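PDB 3KBB: phosphorylated carbohydrates phosphatase TM_1254, which dephosphorylates phosphorylated sugars such as erythrose 4-phosphate, fructose 6-phosphate, mannose 6-phosphate and 2-deoxyglucose 6-phosphate, using a divalent metal such as cobalt or magnesium. Local coordinates for residues A[28-33]-A[60-65]; A[45-50]-A[73-78]; A[91-96]-A[124-129]; A[144-149]-A[160-165]. All coordinates share one frame; numbering follows the deposited sequence.

Interaction 1: A[28-33]-A[60-65]; sequences ESYGKP and IKDSLE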
# COMPACT_ATOMS: atom_id res chain seq x y z
N GLU A 28 -23.32 -11.09 -1.33
CA GLU A 28 -24.04 -12.05 -0.50
C GLU A 28 -25.08 -11.36 0.40
O GLU A 28 -26.18 -11.88 0.63
CB GLU A 28 -23.03 -12.86 0.33
CG GLU A 28 -23.64 -13.76 1.36
CD GLU A 28 -22.61 -14.59 2.09
OE1 GLU A 28 -22.03 -15.51 1.47
OE2 GLU A 28 -22.40 -14.31 3.26
N SER A 29 -24.75 -10.16 0.89
CA SER A 29 -25.68 -9.42 1.75
C SER A 29 -26.95 -9.01 0.98
O SER A 29 -27.99 -8.76 1.61
CB SER A 29 -25.01 -8.19 2.43
OG SER A 29 -24.85 -7.12 1.53
N TYR A 30 -26.85 -8.90 -0.34
CA TYR A 30 -28.00 -8.62 -1.22
C TYR A 30 -28.63 -9.87 -1.87
O TYR A 30 -29.43 -9.77 -2.85
CB TYR A 30 -27.56 -7.70 -2.34
CG TYR A 30 -27.30 -6.27 -1.94
CD1 TYR A 30 -28.37 -5.39 -1.67
CD2 TYR A 30 -26.01 -5.78 -1.88
CE1 TYR A 30 -28.13 -4.05 -1.32
CE2 TYR A 30 -25.76 -4.43 -1.57
CZ TYR A 30 -26.82 -3.58 -1.28
OH TYR A 30 -26.54 -2.26 -0.95
N GLY A 31 -28.25 -11.05 -1.36
CA GLY A 31 -28.70 -12.32 -1.92
C GLY A 31 -28.17 -12.65 -3.32
O GLY A 31 -28.81 -13.42 -4.03
N LYS A 32 -26.99 -12.11 -3.69
CA LYS A 32 -26.38 -12.27 -4.99
C LYS A 32 -25.04 -13.03 -4.95
O LYS A 32 -24.26 -12.87 -4.01
CB LYS A 32 -26.11 -10.91 -5.70
CG LYS A 32 -27.29 -9.92 -5.76
CD LYS A 32 -28.50 -10.56 -6.51
CE LYS A 32 -29.61 -9.52 -6.75
NZ LYS A 32 -30.76 -10.16 -7.45
N PRO A 33 -24.80 -13.86 -5.99
CA PRO A 33 -23.56 -14.57 -6.14
C PRO A 33 -22.48 -13.63 -6.71
O PRO A 33 -22.79 -12.51 -7.19
CB PRO A 33 -23.92 -15.67 -7.16
CG PRO A 33 -24.94 -14.99 -8.07
CD PRO A 33 -25.73 -14.12 -7.12
N ILE A 60 -28.31 -5.34 -8.39
CA ILE A 60 -28.70 -4.91 -7.06
C ILE A 60 -29.55 -3.64 -7.16
O ILE A 60 -29.20 -2.70 -7.88
CB ILE A 60 -27.46 -4.68 -6.17
CG1 ILE A 60 -26.86 -6.05 -5.80
CG2 ILE A 60 -27.85 -3.92 -4.91
CD1 ILE A 60 -25.43 -6.03 -5.25
N LYS A 61 -30.67 -3.65 -6.46
CA LYS A 61 -31.60 -2.53 -6.48
C LYS A 61 -31.49 -1.84 -5.14
O LYS A 61 -32.13 -2.23 -4.16
CB LYS A 61 -33.03 -3.01 -6.78
CG LYS A 61 -33.18 -3.93 -8.01
CD LYS A 61 -32.80 -3.21 -9.30
CE LYS A 61 -32.83 -4.15 -10.52
NZ LYS A 61 -31.95 -3.61 -11.63
N ASP A 62 -30.61 -0.85 -5.08
CA ASP A 62 -30.41 -0.04 -3.89
C ASP A 62 -29.87 1.28 -4.42
O ASP A 62 -29.57 1.38 -5.61
CB ASP A 62 -29.40 -0.70 -2.94
CG ASP A 62 -29.56 -0.26 -1.47
OD1 ASP A 62 -30.39 0.64 -1.16
OD2 ASP A 62 -28.86 -0.83 -0.61
N SER A 63 -29.78 2.29 -3.57
CA SER A 63 -29.13 3.54 -3.97
C SER A 63 -27.62 3.31 -3.96
O SER A 63 -27.11 2.45 -3.21
CB SER A 63 -29.49 4.66 -2.99
OG SER A 63 -28.74 4.54 -1.79
N LEU A 64 -26.89 4.07 -4.78
CA LEU A 64 -25.42 3.98 -4.77
C LEU A 64 -24.85 4.31 -3.38
O LEU A 64 -23.86 3.71 -2.94
CB LEU A 64 -24.80 4.85 -5.87
CG LEU A 64 -23.30 4.69 -6.15
CD1 LEU A 64 -22.91 3.22 -6.38
CD2 LEU A 64 -22.89 5.54 -7.35
N GLU A 65 -25.48 5.27 -2.71
CA GLU A 65 -25.07 5.71 -1.39
C GLU A 65 -25.13 4.55 -0.39
O GLU A 65 -24.18 4.32 0.36
CB GLU A 65 -25.95 6.88 -0.92
CG GLU A 65 -25.90 7.14 0.57
CD GLU A 65 -26.54 8.46 0.98
OE1 GLU A 65 -27.24 9.09 0.16
OE2 GLU A 65 -26.35 8.86 2.15
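With CG set beside the backbone N and anti to the carbonyl carbon (chi1 -73°), Tyr-30 sends its ring across to Ile-60, whose own chi1 of -72° leaves CG2 anti to the backbone N and aimed at the ring. This is the far end of the helical cap domain of a HAD-superfamily phosphatase, where the end of helix 19-29 meets the turn leading into helix 64-82. The first helix ends in a Schellman motif with Gly-31, at positive phi, as the C-prime residue.

Ile-60 lies across the tyrosine, nearly perpendicular to it. Its CG2 sits almost over the middle of the ring, 3.5 Å from the centroid, a CH-pi contact, while Ile-60 CD1 lies 3.4 Å from Tyr-30 CD2. Lys-32 adds its aliphatic part, CG resting 3.9 Å from Ile-60 CG1, the two side chains running past one another in opposite senses. Arg-70 of helix 64-82 makes a cation-pi contact with the same tyrosine.

At the phenol end the contact turns polar. Asp-62 OD2 lies at the ring edge, in its plane, with the carboxylate turned 75° to the ring; OD1 is taken by Asn-66 ND2 and, weakly, by Ser-63 N. Asp-62 OD2 receives the proton of Tyr-30 OH at 2.7 Å on its anti lone pair.

Interaction 2: A[45-50]-A[73-78]; sequences VPEREG and EEKKRV. With SO4 (sulfate ion), chain C.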
# COMPACT_ATOMS: atom_id res chain seq x y z
N VAL A 45 -10.00 -1.48 -12.66
CA VAL A 45 -10.39 -0.06 -12.69
C VAL A 45 -10.47 0.52 -11.28
O VAL A 45 -10.66 -0.22 -10.32
CB VAL A 45 -11.75 0.22 -13.43
CG1 VAL A 45 -11.73 -0.31 -14.81
CG2 VAL A 45 -12.97 -0.31 -12.63
N PRO A 46 -10.31 1.85 -11.15
CA PRO A 46 -10.46 2.50 -9.83
C PRO A 46 -11.79 2.21 -9.13
O PRO A 46 -12.85 2.20 -9.77
CB PRO A 46 -10.36 4.01 -10.15
CG PRO A 46 -10.33 4.13 -11.63
CD PRO A 46 -9.91 2.81 -12.19
N GLU A 47 -11.71 2.01 -7.82
CA GLU A 47 -12.89 1.67 -7.02
C GLU A 47 -14.05 2.67 -7.16
O GLU A 47 -15.22 2.29 -7.11
CB GLU A 47 -12.51 1.45 -5.55
CG GLU A 47 -13.61 0.86 -4.69
CD GLU A 47 -13.13 0.51 -3.30
OE1 GLU A 47 -12.46 1.35 -2.67
OE2 GLU A 47 -13.43 -0.60 -2.82
N ARG A 48 -13.73 3.95 -7.34
CA ARG A 48 -14.77 4.96 -7.51
C ARG A 48 -15.77 4.63 -8.64
O ARG A 48 -16.98 4.79 -8.45
CB ARG A 48 -14.13 6.33 -7.76
CG ARG A 48 -15.13 7.49 -7.88
CD ARG A 48 -14.40 8.83 -7.88
NE ARG A 48 -13.49 8.98 -9.02
CZ ARG A 48 -12.85 10.11 -9.33
NH1 ARG A 48 -13.00 11.20 -8.58
NH2 ARG A 48 -12.04 10.15 -10.38
N GLU A 49 -15.26 4.20 -9.79
CA GLU A 49 -16.10 3.80 -10.93
C GLU A 49 -16.42 2.31 -10.92
O GLU A 49 -17.33 1.85 -11.60
CB GLU A 49 -15.41 4.12 -12.26
CG GLU A 49 -15.30 5.60 -12.58
CD GLU A 49 -14.08 6.22 -11.94
OE1 GLU A 49 -13.00 5.59 -12.02
OE2 GLU A 49 -14.20 7.31 -11.35
N GLY A 50 -15.62 1.55 -10.18
CA GLY A 50 -15.80 0.10 -10.06
C GLY A 50 -17.03 -0.30 -9.26
O GLY A 50 -17.74 -1.24 -9.64
N GLU A 73 -18.62 -1.14 5.08
CA GLU A 73 -18.84 -2.05 6.21
C GLU A 73 -18.16 -3.42 6.03
O GLU A 73 -17.50 -3.92 6.95
CB GLU A 73 -20.35 -2.22 6.45
CG GLU A 73 -20.73 -3.41 7.36
CD GLU A 73 -22.24 -3.60 7.50
OE1 GLU A 73 -22.94 -3.73 6.47
OE2 GLU A 73 -22.71 -3.64 8.66
N GLU A 74 -18.34 -4.02 4.85
CA GLU A 74 -17.77 -5.33 4.57
C GLU A 74 -16.23 -5.32 4.49
O GLU A 74 -15.57 -6.26 4.95
CB GLU A 74 -18.38 -5.96 3.31
CG GLU A 74 -19.91 -6.14 3.36
CD GLU A 74 -20.43 -7.11 4.44
OE1 GLU A 74 -19.65 -7.64 5.29
OE2 GLU A 74 -21.67 -7.34 4.42
N LYS A 75 -15.66 -4.26 3.91
CA LYS A 75 -14.20 -4.12 3.89
C LYS A 75 -13.61 -4.03 5.31
O LYS A 75 -12.59 -4.65 5.60
CB LYS A 75 -13.77 -2.90 3.06
CG LYS A 75 -13.93 -3.12 1.57
CD LYS A 75 -13.62 -1.85 0.75
CE LYS A 75 -12.10 -1.63 0.58
NZ LYS A 75 -11.85 -0.52 -0.38
N LYS A 76 -14.28 -3.29 6.19
CA LYS A 76 -13.83 -3.16 7.58
C LYS A 76 -13.77 -4.51 8.26
O LYS A 76 -12.79 -4.83 8.92
CB LYS A 76 -14.75 -2.21 8.37
CG LYS A 76 -14.46 -0.72 8.15
CD LYS A 76 -13.09 -0.32 8.72
CE LYS A 76 -13.05 1.14 9.15
NZ LYS A 76 -13.27 2.09 8.02
N ARG A 77 -14.84 -5.29 8.09
CA ARG A 77 -14.97 -6.60 8.71
C ARG A 77 -13.92 -7.55 8.18
O ARG A 77 -13.24 -8.23 8.97
CB ARG A 77 -16.35 -7.17 8.43
CG ARG A 77 -17.48 -6.44 9.12
CD ARG A 77 -18.78 -7.21 8.99
NE ARG A 77 -19.96 -6.35 9.02
CZ ARG A 77 -20.55 -5.89 10.12
NH1 ARG A 77 -20.08 -6.20 11.33
NH2 ARG A 77 -21.62 -5.12 10.02
N VAL A 78 -13.80 -7.62 6.86
CA VAL A 78 -12.84 -8.50 6.22
C VAL A 78 -11.42 -8.11 6.64
O VAL A 78 -10.63 -8.99 7.02
CB VAL A 78 -13.00 -8.53 4.67
CG1 VAL A 78 -11.91 -9.37 4.01
CG2 VAL A 78 -14.38 -9.08 4.28
S SO4 C . -8.18 2.79 -6.72
O1 SO4 C . -7.59 2.91 -5.40
O2 SO4 C . -7.14 2.50 -7.70
O3 SO4 C . -9.16 1.70 -6.73
O4 SO4 C . -8.85 4.04 -7.08
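Glu-47 and Lys-75 reach for each other from opposite directions, and the charged pair they form is the whole of the direct contact, the two backbones staying well apart: the nearest CA atoms, those of the same two residues, are 12.4 Å from each other. The pair is a salt bridge in which Lys-75 NZ donates to the syn lone pair of Glu-47 OE2, at 2.9 Å. Lys-75 NZ also lies 3.0 Å from Glu-47 OE1, which puts the ammonium in the mouth of the carboxylate. Glu-47 gets there with CG anti to the backbone N (chi1 -170°) and an extended chain beyond, whereas the lysine bends once, at chi3 (80°).

Hydrogen bonds to two tyrosines tie the pair down. Tyr-23 OH bonds to Glu-47 OE2 and Tyr-19 OH to Lys-75 NZ, both from helix 19-29. The bridge therefore spans the helical cap of this HAD-type phosphatase, joining the first turn of helix 47-57 to the middle of helix 64-82, with helix 19-29 packed against both residues, Tyr-19 on Glu-47 and Ala-22 on Lys-75.

Anion binding comes next. Pro-46 is the N-cap residue of helix 47-57, and a sulfate, probably from the crystallisation liquor, settles at this helix start: Glu-47 N donates to sulfate O3 at 2.8 Å, fairly straight at 161°. Sulfate O4 rests 3.4 Å from Pro-46 CB. The positive end of the helix dipole would be expected to favour such an anion.

Within the first segment there is also a local ion pair, Arg-48 NE to Glu-49 OE2 at 3.0 Å, with the carboxylate oxygen tilted out of the guanidinium plane.

Interaction 3: A[91-96]-A[124-129]; sequences EALEFV and EKYFDV
Tyr-126 takes Leu-93 CB over one face of its ring, a CH-pi contact 4.3 Å from the centroid and 22° off the normal. Lys-125 CG, from the preceding residue, lies over the opposite face; Lys-125 NZ forms a salt bridge with Asp-122.

Leu-93 also brings CD1 to 3.7 Å from Tyr-126 CD2. Further out along the ring, Glu-94 CG approaches Tyr-126 CE1 at 3.8 Å. A chi2 of 173° in Glu-94 carries the carboxylate out toward the phenol, where a water joins the two: it donates to Glu-94 OE2 at 2.7 Å and bonds to Tyr-126 OH. The hydroxyl's main protein partner is Arg-90 NH1, to which it is hydrogen-bonded.

Phe-127 meets the other branch of the leucine, its CZ lying 3.9 Å from Leu-93 CD2, so the two methyls of Leu-93 are shared between the aromatics. Asp-128 OD2 pairs with Lys-97 and accepts from Leu-103 N.

At Val-129 the chain enters edge strand 129-131 of the Rossmann-like core sheet, bonding to strand 102-106. Helix 89-98 packs on this loop through Leu-93, with Leu-103 of that strand and Phe-6 of strand 3-7 against the same leucine, while Phe-95 turns to helix 208-215.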
# COMPACT_ATOMS: atom_id res chain seq x y z
N GLU A 91 10.38 -7.36 11.58
CA GLU A 91 11.80 -7.54 11.91
C GLU A 91 12.63 -6.47 11.18
O GLU A 91 13.66 -6.00 11.68
CB GLU A 91 12.26 -8.96 11.50
CG GLU A 91 13.14 -9.66 12.54
CD GLU A 91 13.65 -11.06 12.13
OE1 GLU A 91 12.88 -11.84 11.51
OE2 GLU A 91 14.83 -11.38 12.47
N ALA A 92 12.19 -6.13 9.98
CA ALA A 92 12.84 -5.12 9.18
C ALA A 92 12.67 -3.75 9.81
O ALA A 92 13.63 -3.00 9.90
CB ALA A 92 12.28 -5.13 7.77
N LEU A 93 11.45 -3.44 10.26
CA LEU A 93 11.22 -2.15 10.94
C LEU A 93 12.02 -2.07 12.25
O LEU A 93 12.66 -1.05 12.55
CB LEU A 93 9.73 -1.94 11.23
CG LEU A 93 8.79 -1.92 10.01
CD1 LEU A 93 7.36 -1.74 10.49
CD2 LEU A 93 9.19 -0.79 9.13
N GLU A 94 11.98 -3.17 13.00
CA GLU A 94 12.79 -3.26 14.23
C GLU A 94 14.28 -3.05 13.94
O GLU A 94 14.98 -2.34 14.67
CB GLU A 94 12.53 -4.60 14.91
CG GLU A 94 11.20 -4.69 15.60
CD GLU A 94 10.90 -6.08 16.11
OE1 GLU A 94 11.62 -7.03 15.70
OE2 GLU A 94 9.94 -6.23 16.90
N PHE A 95 14.78 -3.63 12.85
CA PHE A 95 16.18 -3.46 12.50
C PHE A 95 16.57 -2.01 12.21
O PHE A 95 17.60 -1.52 12.70
CB PHE A 95 16.58 -4.40 11.32
CG PHE A 95 18.04 -4.31 10.95
CD1 PHE A 95 19.02 -4.88 11.77
CD2 PHE A 95 18.44 -3.64 9.80
CE1 PHE A 95 20.38 -4.78 11.42
CE2 PHE A 95 19.77 -3.53 9.43
CZ PHE A 95 20.76 -4.11 10.27
N VAL A 96 15.77 -1.30 11.39
CA VAL A 96 16.08 0.11 11.13
C VAL A 96 16.15 0.90 12.45
O VAL A 96 17.06 1.72 12.63
CB VAL A 96 15.02 0.80 10.20
CG1 VAL A 96 15.41 2.24 9.96
CG2 VAL A 96 14.94 0.01 8.86
N GLU A 124 2.17 1.00 13.75
CA GLU A 124 2.23 2.45 13.80
C GLU A 124 3.36 2.97 14.69
O GLU A 124 3.99 3.97 14.41
CB GLU A 124 0.89 2.94 14.29
CG GLU A 124 0.51 4.29 13.83
CD GLU A 124 -0.79 4.66 14.44
OE1 GLU A 124 -1.82 4.10 13.99
OE2 GLU A 124 -0.77 5.45 15.41
N LYS A 125 3.65 2.25 15.78
CA LYS A 125 4.65 2.70 16.74
C LYS A 125 6.09 2.83 16.23
O LYS A 125 6.93 3.55 16.82
CB LYS A 125 4.62 1.75 17.94
CG LYS A 125 4.99 0.31 17.58
CD LYS A 125 4.93 -0.62 18.79
CE LYS A 125 5.34 -1.99 18.34
NZ LYS A 125 5.06 -3.06 19.35
N TYR A 126 6.42 2.16 15.12
CA TYR A 126 7.78 2.27 14.59
C TYR A 126 8.20 3.57 13.90
O TYR A 126 9.40 3.90 13.79
CB TYR A 126 8.07 1.08 13.64
CG TYR A 126 7.87 -0.24 14.30
CD1 TYR A 126 8.84 -0.73 15.19
CD2 TYR A 126 6.71 -0.97 14.10
CE1 TYR A 126 8.65 -1.94 15.82
CE2 TYR A 126 6.51 -2.22 14.75
CZ TYR A 126 7.52 -2.68 15.60
OH TYR A 126 7.38 -3.88 16.25
N PHE A 127 7.22 4.27 13.34
CA PHE A 127 7.55 5.35 12.43
C PHE A 127 7.80 6.68 13.10
O PHE A 127 7.09 7.05 14.03
CB PHE A 127 6.42 5.44 11.40
CG PHE A 127 6.37 4.22 10.51
CD1 PHE A 127 7.28 4.11 9.47
CD2 PHE A 127 5.52 3.18 10.78
CE1 PHE A 127 7.31 2.99 8.67
CE2 PHE A 127 5.48 2.05 9.98
CZ PHE A 127 6.42 1.94 8.92
N ASP A 128 8.80 7.39 12.59
CA ASP A 128 9.13 8.74 12.97
C ASP A 128 8.35 9.75 12.14
O ASP A 128 7.94 10.82 12.63
CB ASP A 128 10.61 8.91 12.72
CG ASP A 128 11.45 7.93 13.56
OD1 ASP A 128 11.39 8.01 14.81
OD2 ASP A 128 12.15 7.05 12.98
N VAL A 129 8.17 9.42 10.87
CA VAL A 129 7.49 10.32 9.93
C VAL A 129 6.47 9.49 9.17
O VAL A 129 6.80 8.39 8.69
CB VAL A 129 8.52 10.95 8.96
CG1 VAL A 129 7.85 11.53 7.71
CG2 VAL A 129 9.38 12.02 9.69
O HOH W 1 8.82 -4.23 18.32

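Interaction 4: A[144-149]-A[160-165]; sequences EIYLLV and VVVFED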
# COMPACT_ATOMS: atom_id res chain seq x y z
N GLU A 144 5.53 14.82 -5.31
CA GLU A 144 5.08 15.54 -4.10
C GLU A 144 5.15 14.73 -2.79
O GLU A 144 5.70 15.20 -1.76
CB GLU A 144 3.68 16.10 -4.32
CG GLU A 144 3.40 17.25 -3.39
CD GLU A 144 1.99 17.83 -3.55
OE1 GLU A 144 1.41 17.67 -4.64
OE2 GLU A 144 1.53 18.47 -2.56
N ILE A 145 4.57 13.53 -2.80
CA ILE A 145 4.52 12.74 -1.58
C ILE A 145 5.90 12.39 -1.02
O ILE A 145 6.12 12.49 0.18
CB ILE A 145 3.62 11.50 -1.75
CG1 ILE A 145 3.23 10.92 -0.38
CG2 ILE A 145 4.20 10.49 -2.71
CD1 ILE A 145 2.21 9.82 -0.45
N TYR A 146 6.83 11.99 -1.90
CA TYR A 146 8.20 11.70 -1.43
C TYR A 146 8.96 12.95 -1.04
O TYR A 146 9.75 12.91 -0.12
CB TYR A 146 8.97 10.85 -2.46
CG TYR A 146 8.50 9.41 -2.30
CD1 TYR A 146 8.96 8.62 -1.23
CD2 TYR A 146 7.59 8.85 -3.20
CE1 TYR A 146 8.51 7.32 -1.06
CE2 TYR A 146 7.13 7.54 -3.04
CZ TYR A 146 7.60 6.78 -1.95
OH TYR A 146 7.16 5.49 -1.75
N LEU A 147 8.75 14.05 -1.77
CA LEU A 147 9.35 15.36 -1.38
C LEU A 147 8.90 15.76 0.03
O LEU A 147 9.72 16.24 0.85
CB LEU A 147 9.00 16.43 -2.45
CG LEU A 147 9.68 16.20 -3.80
CD1 LEU A 147 8.98 17.09 -4.88
CD2 LEU A 147 11.21 16.44 -3.76
N LEU A 148 7.62 15.54 0.37
CA LEU A 148 7.12 15.86 1.71
C LEU A 148 7.72 14.92 2.77
O LEU A 148 8.07 15.36 3.88
CB LEU A 148 5.58 15.79 1.73
CG LEU A 148 4.85 16.23 3.02
CD1 LEU A 148 5.33 17.60 3.50
CD2 LEU A 148 3.32 16.16 2.81
N VAL A 149 7.85 13.63 2.44
CA VAL A 149 8.54 12.69 3.35
C VAL A 149 9.96 13.17 3.64
O VAL A 149 10.38 13.17 4.82
CB VAL A 149 8.57 11.22 2.80
CG1 VAL A 149 9.41 10.30 3.76
CG2 VAL A 149 7.15 10.67 2.71
N VAL A 160 18.56 8.02 1.63
CA VAL A 160 17.37 7.22 2.00
C VAL A 160 17.27 5.98 1.12
O VAL A 160 17.78 5.95 -0.03
CB VAL A 160 16.03 8.03 1.93
CG1 VAL A 160 16.20 9.36 2.72
CG2 VAL A 160 15.64 8.31 0.49
N VAL A 161 16.63 4.97 1.66
CA VAL A 161 16.26 3.77 0.88
C VAL A 161 14.73 3.71 0.89
O VAL A 161 14.11 4.00 1.91
CB VAL A 161 16.80 2.50 1.55
CG1 VAL A 161 16.30 1.24 0.79
CG2 VAL A 161 18.30 2.50 1.54
N VAL A 162 14.12 3.38 -0.26
CA VAL A 162 12.65 3.31 -0.34
C VAL A 162 12.25 1.89 -0.72
O VAL A 162 12.92 1.28 -1.56
CB VAL A 162 12.16 4.28 -1.47
CG1 VAL A 162 10.65 4.06 -1.81
CG2 VAL A 162 12.34 5.73 -1.03
N PHE A 163 11.16 1.38 -0.15
CA PHE A 163 10.55 0.09 -0.53
C PHE A 163 9.18 0.39 -1.09
O PHE A 163 8.25 0.86 -0.38
CB PHE A 163 10.49 -0.85 0.67
CG PHE A 163 11.85 -1.32 1.09
CD1 PHE A 163 12.46 -2.39 0.42
CD2 PHE A 163 12.58 -0.63 2.07
CE1 PHE A 163 13.74 -2.79 0.76
CE2 PHE A 163 13.88 -1.00 2.41
CZ PHE A 163 14.48 -2.09 1.73
N GLU A 164 9.05 0.15 -2.40
CA GLU A 164 7.87 0.55 -3.11
C GLU A 164 7.27 -0.65 -3.82
O GLU A 164 7.94 -1.62 -4.05
CB GLU A 164 8.19 1.66 -4.13
CG GLU A 164 7.66 3.05 -3.71
CD GLU A 164 6.12 3.16 -3.69
OE1 GLU A 164 5.44 2.21 -4.09
OE2 GLU A 164 5.58 4.20 -3.27
N ASP A 165 6.00 -0.60 -4.20
CA ASP A 165 5.39 -1.80 -4.78
C ASP A 165 4.57 -1.48 -6.04
O ASP A 165 3.94 -2.37 -6.61
CB ASP A 165 4.57 -2.55 -3.75
CG ASP A 165 3.15 -2.06 -3.64
OD1 ASP A 165 2.94 -0.83 -3.69
OD2 ASP A 165 2.20 -2.92 -3.60
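Helix 144-153 runs past strand 160-164 with the closest CA atoms, Tyr-146 and Val-162, 9.6 Å apart, leaving room for one side-chain layer between them. The helix belongs to the beta-alpha-beta crossover from strand 129-131 to strand 160-164 in the Rossmann-like core of the HAD fold. Strand alternation decides who takes part: Val-162 and Glu-164 point toward the helix, while Phe-163 turns to the other face of the sheet and packs on helix 208-215.

A chi1 of -79° swings the ring of Tyr-146 off the helix toward the sheet. Its CE1 lies 4.0 Å from Val-162 CG1. The hydroxyl continues to Glu-164, which comes from the opposite direction with its chain bent at chi2 and chi1 at -107°, well off a staggered position.

Glu-164 and Asp-165 form the acidic pair of the FED sequence at the end of this strand; in related phosphatases such residues help bind the metal, and here both lie close to Asp-7, probably the nucleophile. Lys-140 forms a salt bridge with Glu-164 OE2, and Asp-165 N donates to Glu-164 OE1 at 2.9 Å, so the carboxylate is held at both oxygens. Glu-164 OE2 lies at the edge of the Tyr-146 ring, and Tyr-146 OH donates to it over a short 2.5 Å, meeting it on the anti side, 21° out of the carboxylate plane.

How the interactions relate
The four contacts divide between two domains. Interactions 1 and 2 share helix 64-82 of the cap; their centres are 13 Å apart and they touch where Ser-29 CB comes 4.0 Å from Glu-74 OE2. Interactions 3 and 4 belong to the core, centres 15 Å apart, meeting where Val-129 CG1 packs 4.2 Å from Val-149 O. Nearest atoms of interactions 2 and 3 are about 13 Å apart, of 2 and 4 about 15 Å. The Glu-164 side chain is about 4 Å from that of Asp-7, the probable nucleophile, and about 5 Å from a sulfate; the sulfate of interaction 2 sits instead in the cap. The side chain of Phe-127 is about 9 Å from that of Asp-7.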